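Long-range contacts in DynF (Micromonospora chersina, PDB 6UBL), which is of unknown function, but forms a beta barrel that holds palmitic acid and may bind a related lipid or intermediate in dynemicin biosynthesis: residues F9-Q14 / E80-L85; P35-L40 / R65-P70; A122-S127 / T157-R162; V135-D140 / L148-P153; M178-D183 / V192-S197. All blocks are in the same frame, centred on the assembly; numbering follows the deposited sequence.

Contact 1: F9-Q14 / E80-L85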
# COMPACT_ATOMS: atom_id res chain seq x y z
N PHE A 9 6.57 5.44 -5.63
CA PHE A 9 6.16 4.71 -4.43
C PHE A 9 7.18 4.79 -3.30
O PHE A 9 7.04 4.09 -2.29
CB PHE A 9 5.84 3.24 -4.74
CG PHE A 9 4.65 3.04 -5.64
CD1 PHE A 9 3.48 3.78 -5.44
CD2 PHE A 9 4.68 2.12 -6.66
CE1 PHE A 9 2.39 3.60 -6.26
CE2 PHE A 9 3.59 1.94 -7.49
CZ PHE A 9 2.44 2.68 -7.28
N GLY A 10 8.21 5.63 -3.44
CA GLY A 10 9.18 5.84 -2.40
C GLY A 10 10.26 6.79 -2.88
O GLY A 10 10.01 7.59 -3.79
N ARG A 11 11.45 6.69 -2.33
CA ARG A 11 12.49 7.68 -2.59
C ARG A 11 13.33 7.28 -3.79
O ARG A 11 13.81 6.14 -3.86
CB ARG A 11 13.39 7.77 -1.37
CG ARG A 11 14.35 8.92 -1.40
CD ARG A 11 15.14 8.97 -0.12
NE ARG A 11 15.93 10.17 -0.06
CZ ARG A 11 16.95 10.37 0.77
NH1 ARG A 11 17.32 9.42 1.61
NH2 ARG A 11 17.61 11.52 0.74
N PRO A 12 13.55 8.18 -4.75
CA PRO A 12 14.45 7.85 -5.87
C PRO A 12 15.89 7.66 -5.42
O PRO A 12 16.39 8.35 -4.53
CB PRO A 12 14.30 9.04 -6.82
CG PRO A 12 13.00 9.68 -6.46
CD PRO A 12 12.86 9.47 -4.98
N VAL A 13 16.55 6.69 -6.06
CA VAL A 13 17.96 6.37 -5.83
C VAL A 13 18.68 6.41 -7.17
O VAL A 13 18.19 5.85 -8.15
CB VAL A 13 18.10 4.99 -5.17
CG1 VAL A 13 19.56 4.58 -5.09
CG2 VAL A 13 17.46 4.98 -3.79
N GLN A 14 19.85 7.04 -7.19
CA GLN A 14 20.61 7.18 -8.42
C GLN A 14 21.23 5.85 -8.82
O GLN A 14 21.70 5.08 -7.98
CB GLN A 14 21.71 8.21 -8.22
CG GLN A 14 22.71 8.29 -9.37
CD GLN A 14 23.43 9.62 -9.41
OE1 GLN A 14 22.81 10.68 -9.24
NE2 GLN A 14 24.74 9.59 -9.64
N GLU A 80 21.26 3.11 7.34
CA GLU A 80 20.05 2.96 6.55
C GLU A 80 20.46 2.92 5.09
O GLU A 80 21.43 3.58 4.69
CB GLU A 80 19.15 4.16 6.74
CG GLU A 80 18.60 4.32 8.13
CD GLU A 80 17.63 5.47 8.19
OE1 GLU A 80 16.53 5.32 7.63
OE2 GLU A 80 18.01 6.54 8.71
N VAL A 81 19.72 2.15 4.30
CA VAL A 81 19.94 2.05 2.86
C VAL A 81 18.60 2.21 2.17
O VAL A 81 17.61 1.56 2.55
CB VAL A 81 20.59 0.70 2.49
CG1 VAL A 81 20.64 0.52 0.98
CG2 VAL A 81 22.00 0.61 3.08
N TYR A 82 18.56 3.07 1.15
CA TYR A 82 17.39 3.28 0.31
C TYR A 82 17.57 2.50 -0.98
O TYR A 82 18.68 2.39 -1.51
CB TYR A 82 17.23 4.77 0.03
CG TYR A 82 16.84 5.48 1.30
CD1 TYR A 82 15.52 5.58 1.69
CD2 TYR A 82 17.82 5.97 2.16
CE1 TYR A 82 15.16 6.19 2.87
CE2 TYR A 82 17.48 6.59 3.35
CZ TYR A 82 16.14 6.70 3.69
OH TYR A 82 15.78 7.31 4.87
N THR A 83 16.49 1.92 -1.47
CA THR A 83 16.56 1.00 -2.60
C THR A 83 15.55 1.41 -3.66
O THR A 83 14.52 2.01 -3.35
CB THR A 83 16.26 -0.44 -2.16
OG1 THR A 83 14.94 -0.49 -1.61
CG2 THR A 83 17.25 -0.91 -1.10
N ASN A 84 15.85 1.09 -4.91
CA ASN A 84 14.86 1.11 -5.97
C ASN A 84 14.93 -0.24 -6.68
O ASN A 84 16.02 -0.73 -6.97
CB ASN A 84 15.11 2.17 -7.06
CG ASN A 84 14.86 3.61 -6.63
OD1 ASN A 84 15.17 4.53 -7.39
ND2 ASN A 84 14.28 3.83 -5.45
N LEU A 85 13.77 -0.81 -7.00
CA LEU A 85 13.70 -1.99 -7.85
C LEU A 85 13.64 -1.48 -9.29
O LEU A 85 12.66 -0.85 -9.68
CB LEU A 85 12.46 -2.80 -7.49
CG LEU A 85 12.11 -4.03 -8.31
CD1 LEU A 85 13.27 -5.01 -8.32
CD2 LEU A 85 10.85 -4.69 -7.76
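Arg11 and Val13 lay the extended loop that follows strand 7-8 over the outer surface of the beta barrel, on strand 81-85. The guanidinium of Arg11 stands on edge over one face of the Tyr82 ring, the two planes 88° apart, with NH1 3.3 Å from Tyr82 CE2. This is a cation-pi contact, extended by a CH-pi contact from Arg11 CD over the same ring. Arg11 NE turns instead to Asp188 O of the second subunit, so this contact lies at the dimer interface. Arg11 O accepts from Asn84 ND2 at 2.8 Å, and the other ND2 hydrogen goes to Thr83 O; the side-chain amide thus bonds to the loop backbone in place of strand pairing. Past Pro12, Val13 has CG2 anti to its carbonyl carbon, which sets this methyl 3.8 Å from Tyr82 CB. Val13 N completes the grip on the amide, donating to Asn84 OD1 (2.9 Å) from above the carbonyl plane.

Contact 2: P35-L40 / R65-P70. With PLM (palmitic acid), chain C.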
# COMPACT_ATOMS: atom_id res chain seq x y z
N PRO A 35 27.67 1.33 -2.38
CA PRO A 35 26.53 1.32 -3.31
C PRO A 35 26.76 0.39 -4.49
O PRO A 35 27.88 0.28 -5.01
CB PRO A 35 26.39 2.78 -3.76
CG PRO A 35 27.59 3.50 -3.26
CD PRO A 35 28.16 2.70 -2.11
N GLY A 36 25.69 -0.27 -4.91
CA GLY A 36 25.75 -1.18 -6.05
C GLY A 36 24.35 -1.54 -6.48
O GLY A 36 23.37 -1.24 -5.80
N ILE A 37 24.28 -2.18 -7.65
CA ILE A 37 23.03 -2.72 -8.17
C ILE A 37 23.10 -4.23 -8.00
O ILE A 37 23.89 -4.90 -8.68
CB ILE A 37 22.83 -2.34 -9.64
CG1 ILE A 37 22.85 -0.82 -9.83
CG2 ILE A 37 21.51 -2.93 -10.13
CD1 ILE A 37 22.89 -0.39 -11.28
N ASP A 38 22.27 -4.77 -7.12
CA ASP A 38 22.28 -6.20 -6.85
C ASP A 38 21.49 -6.92 -7.93
O ASP A 38 20.33 -6.59 -8.19
CB ASP A 38 21.67 -6.47 -5.47
CG ASP A 38 22.49 -5.88 -4.34
OD1 ASP A 38 23.73 -5.84 -4.47
OD2 ASP A 38 21.90 -5.45 -3.33
N ASN A 39 22.12 -7.93 -8.54
CA ASN A 39 21.47 -8.79 -9.54
C ASN A 39 21.21 -10.10 -8.83
O ASN A 39 22.12 -10.90 -8.64
CB ASN A 39 22.37 -8.96 -10.75
CG ASN A 39 22.56 -7.66 -11.52
OD1 ASN A 39 21.85 -7.40 -12.50
ND2 ASN A 39 23.50 -6.84 -11.08
N LEU A 40 19.96 -10.32 -8.43
CA LEU A 40 19.62 -11.38 -7.49
C LEU A 40 18.54 -12.31 -8.01
O LEU A 40 17.58 -11.87 -8.65
CB LEU A 40 19.11 -10.77 -6.18
CG LEU A 40 20.10 -9.92 -5.38
CD1 LEU A 40 19.34 -9.05 -4.39
CD2 LEU A 40 21.10 -10.81 -4.68
N ARG A 65 16.71 -6.72 -10.13
CA ARG A 65 17.86 -5.82 -10.08
C ARG A 65 17.46 -4.66 -9.17
O ARG A 65 16.47 -3.96 -9.45
CB ARG A 65 18.25 -5.37 -11.48
CG ARG A 65 18.68 -6.57 -12.37
CD ARG A 65 19.16 -6.15 -13.75
NE ARG A 65 20.30 -5.25 -13.62
CZ ARG A 65 20.31 -4.01 -14.07
NH1 ARG A 65 19.27 -3.52 -14.73
NH2 ARG A 65 21.37 -3.25 -13.88
N VAL A 66 18.21 -4.48 -8.08
CA VAL A 66 17.86 -3.52 -7.04
C VAL A 66 19.07 -2.62 -6.81
O VAL A 66 20.14 -3.10 -6.43
CB VAL A 66 17.47 -4.22 -5.72
CG1 VAL A 66 17.20 -3.20 -4.63
CG2 VAL A 66 16.26 -5.14 -5.94
N VAL A 67 18.90 -1.32 -7.04
CA VAL A 67 19.96 -0.36 -6.74
C VAL A 67 19.85 0.07 -5.28
O VAL A 67 18.74 0.30 -4.75
CB VAL A 67 19.92 0.86 -7.68
CG1 VAL A 67 18.63 1.63 -7.54
CG2 VAL A 67 21.12 1.77 -7.40
N ARG A 68 21.00 0.18 -4.63
CA ARG A 68 21.11 0.65 -3.26
C ARG A 68 21.78 2.02 -3.24
O ARG A 68 22.76 2.26 -3.96
CB ARG A 68 21.95 -0.30 -2.41
CG ARG A 68 21.28 -1.61 -2.05
CD ARG A 68 22.21 -2.56 -1.28
NE ARG A 68 23.15 -3.27 -2.14
CZ ARG A 68 24.38 -2.88 -2.41
NH1 ARG A 68 24.89 -1.78 -1.87
NH2 ARG A 68 25.14 -3.61 -3.22
N SER A 69 21.26 2.90 -2.39
CA SER A 69 21.94 4.16 -2.11
C SER A 69 23.19 3.84 -1.31
O SER A 69 23.34 2.74 -0.77
CB SER A 69 21.03 5.05 -1.26
OG SER A 69 20.89 4.53 0.07
N PRO A 70 24.11 4.80 -1.17
CA PRO A 70 25.15 4.65 -0.16
C PRO A 70 24.49 4.53 1.20
O PRO A 70 23.42 5.08 1.45
CB PRO A 70 25.98 5.94 -0.28
CG PRO A 70 25.06 6.93 -0.94
CD PRO A 70 24.18 6.11 -1.86
C1 PLM C . 19.07 -5.23 -1.59
O1 PLM C . 19.33 -5.43 -2.85
O2 PLM C . 19.91 -5.06 -0.75
C2 PLM C . 17.61 -5.25 -1.27
C3 PLM C . 16.83 -6.42 -1.81
C4 PLM C . 15.41 -6.30 -1.36
C5 PLM C . 14.40 -6.87 -2.29
C6 PLM C . 12.99 -6.63 -1.81
C7 PLM C . 12.14 -7.85 -1.99
C8 PLM C . 12.26 -8.44 -3.38
C9 PLM C . 11.79 -7.52 -4.47
CA PLM C . 10.35 -7.77 -4.83
CB PLM C . 10.19 -9.00 -5.70
CC PLM C . 9.15 -8.81 -6.76
CD PLM C . 7.87 -9.57 -6.54
CE PLM C . 6.70 -8.85 -7.18
CF PLM C . 5.51 -9.70 -7.47
CG PLM C . 4.42 -8.93 -8.12
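Arg68 grips Asp38 side-on across the strand pair: NE donates to OD2 at 2.8 Å and NH2 to OD1 at 2.9 Å, both bonds nearly straight. The carboxylate is met on its syn sides, with its plane turned 34° from that of the guanidinium. A bend at chi3 (-79°) brings the Arg68 head back across the neighbouring strand, where Gly36 O lies over the centre of one guanidinium face. Asp38 OD1 has a further partner in Tyr205 OH, and Arg68 NH1 reaches Glu34 O. The palmitic acid head sits beside this pair, its O1 2.6 Å from Asp38 OD2 and its O2 3.4 Å from Arg68 CD. Were Arg68 an alanine, the carboxylate of Asp38 would probably lose its charged mate, held on the protein side mainly by Tyr205 and less firmly fixed in rotation. Strands 37-40 and 65-68 belong to an antiparallel beta hairpin of the barrel, in which Asp38 and Val66 form a hydrogen-bonded pair with Val66 CG1 also against the ligand. On the other face, that of Ile37 and Asn39, Arg65 lies alongside Asn39 and donates from NE to Asn39 OD1 (2.9 Å). Its NH1 makes a salt bridge with Glu87, while NH2, bonded to Asn20, also passes 3.8 Å from Ile37 CG2. At the hairpin's open end, Pro35 CG rests on Pro70 CB.

Contact 3: A122-S127 / T157-R162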
# COMPACT_ATOMS: atom_id res chain seq x y z
N ALA A 122 10.15 -9.26 17.65
CA ALA A 122 9.74 -10.34 16.79
C ALA A 122 10.67 -11.54 16.82
O ALA A 122 10.50 -12.45 16.00
CB ALA A 122 9.63 -9.82 15.35
N GLY A 123 11.67 -11.57 17.68
CA GLY A 123 12.56 -12.70 17.67
C GLY A 123 13.64 -12.62 16.62
O GLY A 123 14.29 -13.63 16.33
N GLU A 124 13.84 -11.45 16.03
CA GLU A 124 14.89 -11.27 15.05
C GLU A 124 16.22 -11.22 15.77
O GLU A 124 16.28 -11.06 16.99
CB GLU A 124 14.65 -9.92 14.38
CG GLU A 124 13.42 -9.89 13.49
CD GLU A 124 13.02 -8.48 13.11
OE1 GLU A 124 12.88 -7.64 14.04
OE2 GLU A 124 12.86 -8.20 11.91
N GLY A 125 17.29 -11.43 15.02
CA GLY A 125 18.58 -11.41 15.67
C GLY A 125 18.76 -10.01 16.20
O GLY A 125 18.23 -9.04 15.64
N PRO A 126 19.59 -9.85 17.24
CA PRO A 126 19.76 -8.52 17.82
C PRO A 126 20.45 -7.65 16.78
O PRO A 126 21.38 -8.11 16.12
CB PRO A 126 20.66 -8.77 19.04
CG PRO A 126 20.40 -10.22 19.40
CD PRO A 126 20.17 -10.91 18.08
N SER A 127 19.93 -6.45 16.57
CA SER A 127 20.45 -5.50 15.60
C SER A 127 19.89 -5.71 14.20
O SER A 127 20.24 -4.94 13.29
CB SER A 127 21.99 -5.48 15.52
OG SER A 127 22.55 -5.18 16.79
N THR A 157 8.08 -7.35 2.00
CA THR A 157 8.85 -7.16 3.21
C THR A 157 9.77 -8.33 3.47
O THR A 157 9.46 -9.48 3.14
CB THR A 157 7.93 -6.94 4.41
OG1 THR A 157 7.05 -8.06 4.57
CG2 THR A 157 7.10 -5.67 4.22
N ILE A 158 10.93 -8.02 4.04
CA ILE A 158 11.86 -9.01 4.55
C ILE A 158 12.24 -8.57 5.96
O ILE A 158 12.78 -7.47 6.13
CB ILE A 158 13.12 -9.16 3.68
CG1 ILE A 158 12.77 -9.52 2.25
CG2 ILE A 158 14.03 -10.22 4.30
CD1 ILE A 158 13.97 -9.46 1.31
N ASP A 159 11.99 -9.42 6.94
CA ASP A 159 12.34 -9.17 8.33
C ASP A 159 13.63 -9.90 8.66
O ASP A 159 14.15 -10.69 7.86
CB ASP A 159 11.19 -9.60 9.24
CG ASP A 159 9.89 -8.83 8.94
OD1 ASP A 159 9.95 -7.60 8.79
OD2 ASP A 159 8.83 -9.47 8.85
N ASP A 160 14.17 -9.60 9.84
CA ASP A 160 15.40 -10.25 10.33
C ASP A 160 16.53 -10.11 9.31
O ASP A 160 17.22 -11.07 8.98
CB ASP A 160 15.13 -11.71 10.68
CG ASP A 160 16.16 -12.30 11.61
OD1 ASP A 160 17.01 -11.56 12.14
OD2 ASP A 160 16.10 -13.54 11.86
N VAL A 161 16.75 -8.87 8.85
CA VAL A 161 17.80 -8.60 7.88
C VAL A 161 19.13 -8.49 8.62
O VAL A 161 19.34 -7.56 9.41
CB VAL A 161 17.51 -7.32 7.08
CG1 VAL A 161 18.71 -6.92 6.23
CG2 VAL A 161 16.28 -7.52 6.20
N ARG A 162 20.04 -9.42 8.34
CA ARG A 162 21.36 -9.44 8.96
C ARG A 162 22.47 -9.22 7.96
O ARG A 162 23.64 -9.15 8.34
CB ARG A 162 21.57 -10.78 9.68
CG ARG A 162 20.44 -11.17 10.60
CD ARG A 162 20.73 -12.48 11.30
NE ARG A 162 19.54 -12.98 11.99
CZ ARG A 162 19.53 -14.03 12.80
NH1 ARG A 162 20.65 -14.71 13.04
NH2 ARG A 162 18.40 -14.41 13.38
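Glu124 and Gly125 are tied to Asp160 by two side-chain-to-backbone hydrogen bonds, one in each direction, which join the loop between strands 108-115 and 129-141 to the corner that the barrel chain turns at Asp160. Asp160 N donates to Glu124 OE2 at 2.8 Å, approaching on the anti side of the carboxylate. In return Gly125 N donates to Asp160 OD1 (2.9 Å) with an N-H...O angle of 169°. Asp160 CG is anti to its own N (chi1 -160°), which carries the carboxylate to the Gly125 amide.

The charged contacts begin with Arg162, which holds Asp160 side-on, NE to OD1 and NH2 to OD2. Gly125 N and Arg162 NE reach OD1 from opposite faces of the carboxylate, so this oxygen accepts two bonds. Glu124 OE2 also comes within 4.3 Å of Asp159 OD1, a close approach of like charges that Arg177 of the second subunit probably offsets, since it forms salt bridges with both. Tyr176 of that subunit hydrogen-bonds Asp159 OD2, so the surface corner is part of the dimer interface.

Packing is confined to a small area. Gly125 CA sits 3.6 Å above one face of the Arg162 guanidinium, offset toward the rim, where a beta carbon would clash.

Contact 4: V135-D140 / L148-P153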
# COMPACT_ATOMS: atom_id res chain seq x y z
N VAL A 135 5.97 -1.87 -4.85
CA VAL A 135 6.20 -2.27 -6.23
C VAL A 135 4.98 -2.00 -7.11
O VAL A 135 3.86 -2.38 -6.76
CB VAL A 135 6.60 -3.75 -6.32
CG1 VAL A 135 6.74 -4.20 -7.77
CG2 VAL A 135 7.90 -3.98 -5.57
N GLY A 136 5.23 -1.41 -8.27
CA GLY A 136 4.26 -1.34 -9.36
C GLY A 136 4.62 -2.34 -10.43
O GLY A 136 5.66 -2.21 -11.08
N ALA A 137 3.78 -3.35 -10.63
CA ALA A 137 4.09 -4.47 -11.50
C ALA A 137 3.14 -4.57 -12.69
O ALA A 137 2.07 -3.97 -12.71
CB ALA A 137 4.06 -5.79 -10.72
N ILE A 138 3.57 -5.36 -13.67
CA ILE A 138 2.74 -5.77 -14.80
C ILE A 138 2.69 -7.29 -14.81
O ILE A 138 3.75 -7.94 -14.78
CB ILE A 138 3.33 -5.29 -16.14
CG1 ILE A 138 3.53 -3.76 -16.13
CG2 ILE A 138 2.44 -5.73 -17.30
CD1 ILE A 138 2.24 -3.01 -16.13
N PHE A 139 1.49 -7.85 -14.93
CA PHE A 139 1.30 -9.30 -14.99
C PHE A 139 0.81 -9.63 -16.40
O PHE A 139 -0.34 -9.35 -16.73
CB PHE A 139 0.25 -9.77 -13.95
CG PHE A 139 0.62 -9.49 -12.52
CD1 PHE A 139 0.45 -8.22 -11.99
CD2 PHE A 139 1.11 -10.49 -11.70
CE1 PHE A 139 0.77 -7.95 -10.67
CE2 PHE A 139 1.44 -10.23 -10.38
CZ PHE A 139 1.27 -8.96 -9.86
N ASP A 140 1.70 -10.19 -17.22
CA ASP A 140 1.36 -10.54 -18.60
C ASP A 140 0.78 -11.95 -18.61
O ASP A 140 1.45 -12.91 -18.23
CB ASP A 140 2.62 -10.47 -19.46
CG ASP A 140 2.34 -10.49 -20.96
OD1 ASP A 140 1.16 -10.52 -21.37
OD2 ASP A 140 3.33 -10.47 -21.72
N LEU A 148 -2.23 -7.24 -16.76
CA LEU A 148 -2.79 -6.57 -15.59
C LEU A 148 -1.73 -5.74 -14.89
O LEU A 148 -0.53 -6.00 -15.00
CB LEU A 148 -3.37 -7.60 -14.61
CG LEU A 148 -4.34 -8.63 -15.19
CD1 LEU A 148 -4.89 -9.52 -14.10
CD2 LEU A 148 -5.45 -7.89 -15.93
N MET A 149 -2.19 -4.73 -14.16
CA MET A 149 -1.32 -3.87 -13.39
C MET A 149 -1.98 -3.56 -12.06
O MET A 149 -3.18 -3.76 -11.88
CB MET A 149 -1.06 -2.54 -14.12
CG MET A 149 -2.32 -1.87 -14.62
SD MET A 149 -2.03 -0.18 -15.17
CE MET A 149 -1.64 0.60 -13.60
N ASN A 150 -1.18 -3.05 -11.13
CA ASN A 150 -1.68 -2.58 -9.84
C ASN A 150 -1.46 -1.08 -9.71
O ASN A 150 -0.39 -0.57 -10.04
CB ASN A 150 -1.01 -3.33 -8.69
CG ASN A 150 0.51 -3.21 -8.70
OD1 ASN A 150 1.16 -3.55 -9.68
ND2 ASN A 150 1.07 -2.72 -7.59
N ARG A 151 -2.48 -0.38 -9.24
CA ARG A 151 -2.37 1.03 -8.86
C ARG A 151 -1.95 1.20 -7.41
O ARG A 151 -1.23 2.15 -7.08
CB ARG A 151 -3.69 1.75 -9.09
CG ARG A 151 -3.92 2.19 -10.53
CD ARG A 151 -5.19 3.01 -10.72
NE ARG A 151 -5.24 3.54 -12.09
CZ ARG A 151 -6.31 4.08 -12.65
NH1 ARG A 151 -7.44 4.20 -11.97
NH2 ARG A 151 -6.24 4.53 -13.90
N GLU A 152 -2.41 0.32 -6.55
CA GLU A 152 -1.95 0.25 -5.18
C GLU A 152 -0.64 -0.52 -5.15
O GLU A 152 -0.61 -1.67 -5.62
CB GLU A 152 -3.04 -0.52 -4.45
CG GLU A 152 -2.87 -0.72 -3.00
CD GLU A 152 -4.07 -1.45 -2.45
OE1 GLU A 152 -5.21 -1.19 -2.91
OE2 GLU A 152 -3.87 -2.30 -1.58
N PRO A 153 0.44 0.05 -4.62
CA PRO A 153 1.71 -0.67 -4.66
C PRO A 153 1.65 -1.95 -3.84
O PRO A 153 1.04 -2.00 -2.76
CB PRO A 153 2.71 0.33 -4.06
CG PRO A 153 1.89 1.24 -3.22
CD PRO A 153 0.54 1.32 -3.88
O HOH W 1 1.64 -1.31 -11.89
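Asn150 faces segment 135-140 with its whole amide. OD1 accepts from Ala137 N at 2.8 Å, the donor lying on a lone pair in the carbonyl plane, while ND2 donates to Val135 O (2.9 Å), which lies in the amide plane. The second ND2 hydrogen goes back to Glu152 O in its own segment, so three bonds fix the rotation of the amide. A water 2.8 Å from both Ala137 O and Asn150 O bridges the two backbones. A chi1 of 58° sets CG between the backbone N and the carbonyl carbon, from where the amide reaches across. With a leucine at Asn150 both bonds to segment 135-140 would be lost, probably leaving Ala137 N and Val135 O without these partners and the turn toward Pro153 less firmly held. The side chain thus takes over where the regular pairing of this antiparallel beta hairpin stops. Nearer the hairpin turn, Phe139 and Leu148 form a hydrogen-bonded pair, with Phe139 N 2.7 Å from Leu148 O. The same carbonyl oxygen lies at the edge of the Phe139 ring, and that ring touches the palmitic acid on the barrel's inside. Ile138 CD1 also packs on Met149 CB at 3.9 Å. Further out, Val102 and Leu181 pack against Phe139.

Contact 5: M178-D183 / V192-S197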
# COMPACT_ATOMS: atom_id res chain seq x y z
N MET A 178 -7.10 -8.74 -0.10
CA MET A 178 -7.14 -8.61 -1.55
C MET A 178 -6.38 -7.37 -2.01
O MET A 178 -6.37 -6.32 -1.33
CB MET A 178 -8.59 -8.56 -2.06
CG MET A 178 -9.34 -7.28 -1.68
SD MET A 178 -11.12 -7.24 -2.01
CE MET A 178 -11.73 -8.29 -0.69
N MET A 179 -5.74 -7.50 -3.18
CA MET A 179 -5.04 -6.41 -3.87
C MET A 179 -5.61 -6.36 -5.28
O MET A 179 -5.46 -7.34 -6.04
CB MET A 179 -3.53 -6.72 -3.92
CG MET A 179 -2.78 -6.21 -5.14
SD MET A 179 -2.48 -4.43 -5.08
CE MET A 179 -1.50 -4.29 -3.58
N PRO A 180 -6.23 -5.25 -5.71
CA PRO A 180 -6.83 -5.21 -7.05
C PRO A 180 -5.79 -5.25 -8.17
O PRO A 180 -4.74 -4.60 -8.09
CB PRO A 180 -7.61 -3.89 -7.06
CG PRO A 180 -7.68 -3.43 -5.63
CD PRO A 180 -6.46 -4.00 -4.96
N LEU A 181 -6.10 -6.01 -9.21
CA LEU A 181 -5.33 -6.06 -10.44
C LEU A 181 -6.21 -5.61 -11.60
O LEU A 181 -7.31 -6.13 -11.78
CB LEU A 181 -4.76 -7.46 -10.70
CG LEU A 181 -3.83 -7.97 -9.60
CD1 LEU A 181 -3.39 -9.40 -9.93
CD2 LEU A 181 -2.62 -7.07 -9.40
N LEU A 182 -5.73 -4.62 -12.35
CA LEU A 182 -6.52 -3.91 -13.35
C LEU A 182 -6.01 -4.22 -14.75
O LEU A 182 -4.81 -4.38 -14.97
CB LEU A 182 -6.38 -2.40 -13.11
CG LEU A 182 -6.65 -1.93 -11.68
CD1 LEU A 182 -6.33 -0.46 -11.50
CD2 LEU A 182 -8.09 -2.24 -11.33
N ASP A 183 -6.94 -4.29 -15.70
CA ASP A 183 -6.58 -4.42 -17.11
C ASP A 183 -5.82 -3.16 -17.54
O ASP A 183 -6.30 -2.04 -17.35
CB ASP A 183 -7.86 -4.56 -17.93
CG ASP A 183 -7.63 -4.90 -19.39
OD1 ASP A 183 -6.51 -4.70 -19.92
OD2 ASP A 183 -8.60 -5.35 -20.04
N VAL A 192 -9.96 -6.89 -12.74
CA VAL A 192 -10.14 -8.17 -13.41
C VAL A 192 -9.88 -9.33 -12.47
O VAL A 192 -10.49 -10.39 -12.60
CB VAL A 192 -9.19 -8.24 -14.62
CG1 VAL A 192 -9.22 -9.63 -15.25
CG2 VAL A 192 -9.54 -7.17 -15.63
N ALA A 193 -8.96 -9.15 -11.53
CA ALA A 193 -8.56 -10.19 -10.60
C ALA A 193 -8.00 -9.51 -9.37
O ALA A 193 -7.78 -8.30 -9.35
CB ALA A 193 -7.52 -11.12 -11.23
N TYR A 194 -7.79 -10.31 -8.33
CA TYR A 194 -7.18 -9.83 -7.10
C TYR A 194 -6.04 -10.76 -6.72
O TYR A 194 -6.19 -11.99 -6.75
CB TYR A 194 -8.22 -9.79 -5.97
CG TYR A 194 -9.36 -8.84 -6.28
CD1 TYR A 194 -10.45 -9.27 -7.03
CD2 TYR A 194 -9.33 -7.53 -5.85
CE1 TYR A 194 -11.49 -8.42 -7.33
CE2 TYR A 194 -10.36 -6.66 -6.14
CZ TYR A 194 -11.43 -7.10 -6.88
OH TYR A 194 -12.46 -6.23 -7.17
N LEU A 195 -4.91 -10.17 -6.34
CA LEU A 195 -3.83 -10.90 -5.72
C LEU A 195 -4.18 -11.00 -4.24
O LEU A 195 -4.33 -9.97 -3.56
CB LEU A 195 -2.53 -10.13 -5.93
CG LEU A 195 -1.21 -10.69 -5.39
CD1 LEU A 195 -0.85 -11.97 -6.11
CD2 LEU A 195 -0.13 -9.63 -5.58
N THR A 196 -4.35 -12.22 -3.75
CA THR A 196 -4.80 -12.42 -2.37
C THR A 196 -3.68 -12.81 -1.42
O THR A 196 -3.85 -12.68 -0.20
CB THR A 196 -5.91 -13.48 -2.30
OG1 THR A 196 -5.45 -14.71 -2.86
CG2 THR A 196 -7.16 -13.00 -3.05
N SER A 197 -2.57 -13.35 -1.93
CA SER A 197 -1.41 -13.58 -1.09
C SER A 197 -0.18 -13.73 -1.97
O SER A 197 -0.29 -14.07 -3.15
CB SER A 197 -1.58 -14.81 -0.20
OG SER A 197 -1.49 -15.99 -0.96
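A beta hairpin of the barrel wall, strands 179-183 and 193-197, carries this contact and opens with a classic beta bulge. Val192 and Ala193 both face Leu181: Val192 N donates to Leu181 O at 2.9 Å, and Ala193 N reaches the same oxygen only weakly, at 3.5 Å. Beyond the bulge Leu181 N bonds Ala193 O, and Met179 and Leu195 pair through N-H...O bonds in both directions.

On one face Tyr194 lies beside Met178, the two side chains pointing the same way. The sulfur SD of Met178 is 4.7 Å from the centroid of the Tyr194 ring and oblique to it, a Met-aromatic contact, and CB of Met178 adds a touch at Tyr194 CD2. The same carbon, CD2, lies 3.6 Å from Pro180 CA. Gln113 of the second subunit hydrogen-bonds Tyr194 OH, and Phe118 of that subunit meets its ring, so this face belongs to the dimer interface.

The other face is apolar. Leu181 CD1 crosses to Leu195 CB at 4.2 Å, while Met179 CG, in the conformer described, runs alongside the same carbon at 4.0 Å. Leu195 approaches the bound palmitic acid here, and the pairing is that of a bulged antiparallel hairpin with a lipid-side face and an interface face.

In the fold
Contact 2 is nested along the chain within the loop closed by contact 1, and contact 4 within that closed by contact 3; contact 5 closes last. Contacts 1 and 2, with centres about 10 Å apart, meet where strands 54-68 and 81-92 pair. Contacts 4 and 5, whose centres are about 9 Å apart, meet where strands 146-149 and 170-183 pair. Contact 2 lies on the opposite side of the chain's centre from contacts 4 and 5, its centre about 29 Å from that of contact 5. Phe9 packing on Pro153 bridges contacts 1 and 4. Palmitic acid runs from contact 2 toward Phe139 of contact 4. Contacts 1, 3, 4 and 5 also face the dimer partner, while no other chain touches contact 2.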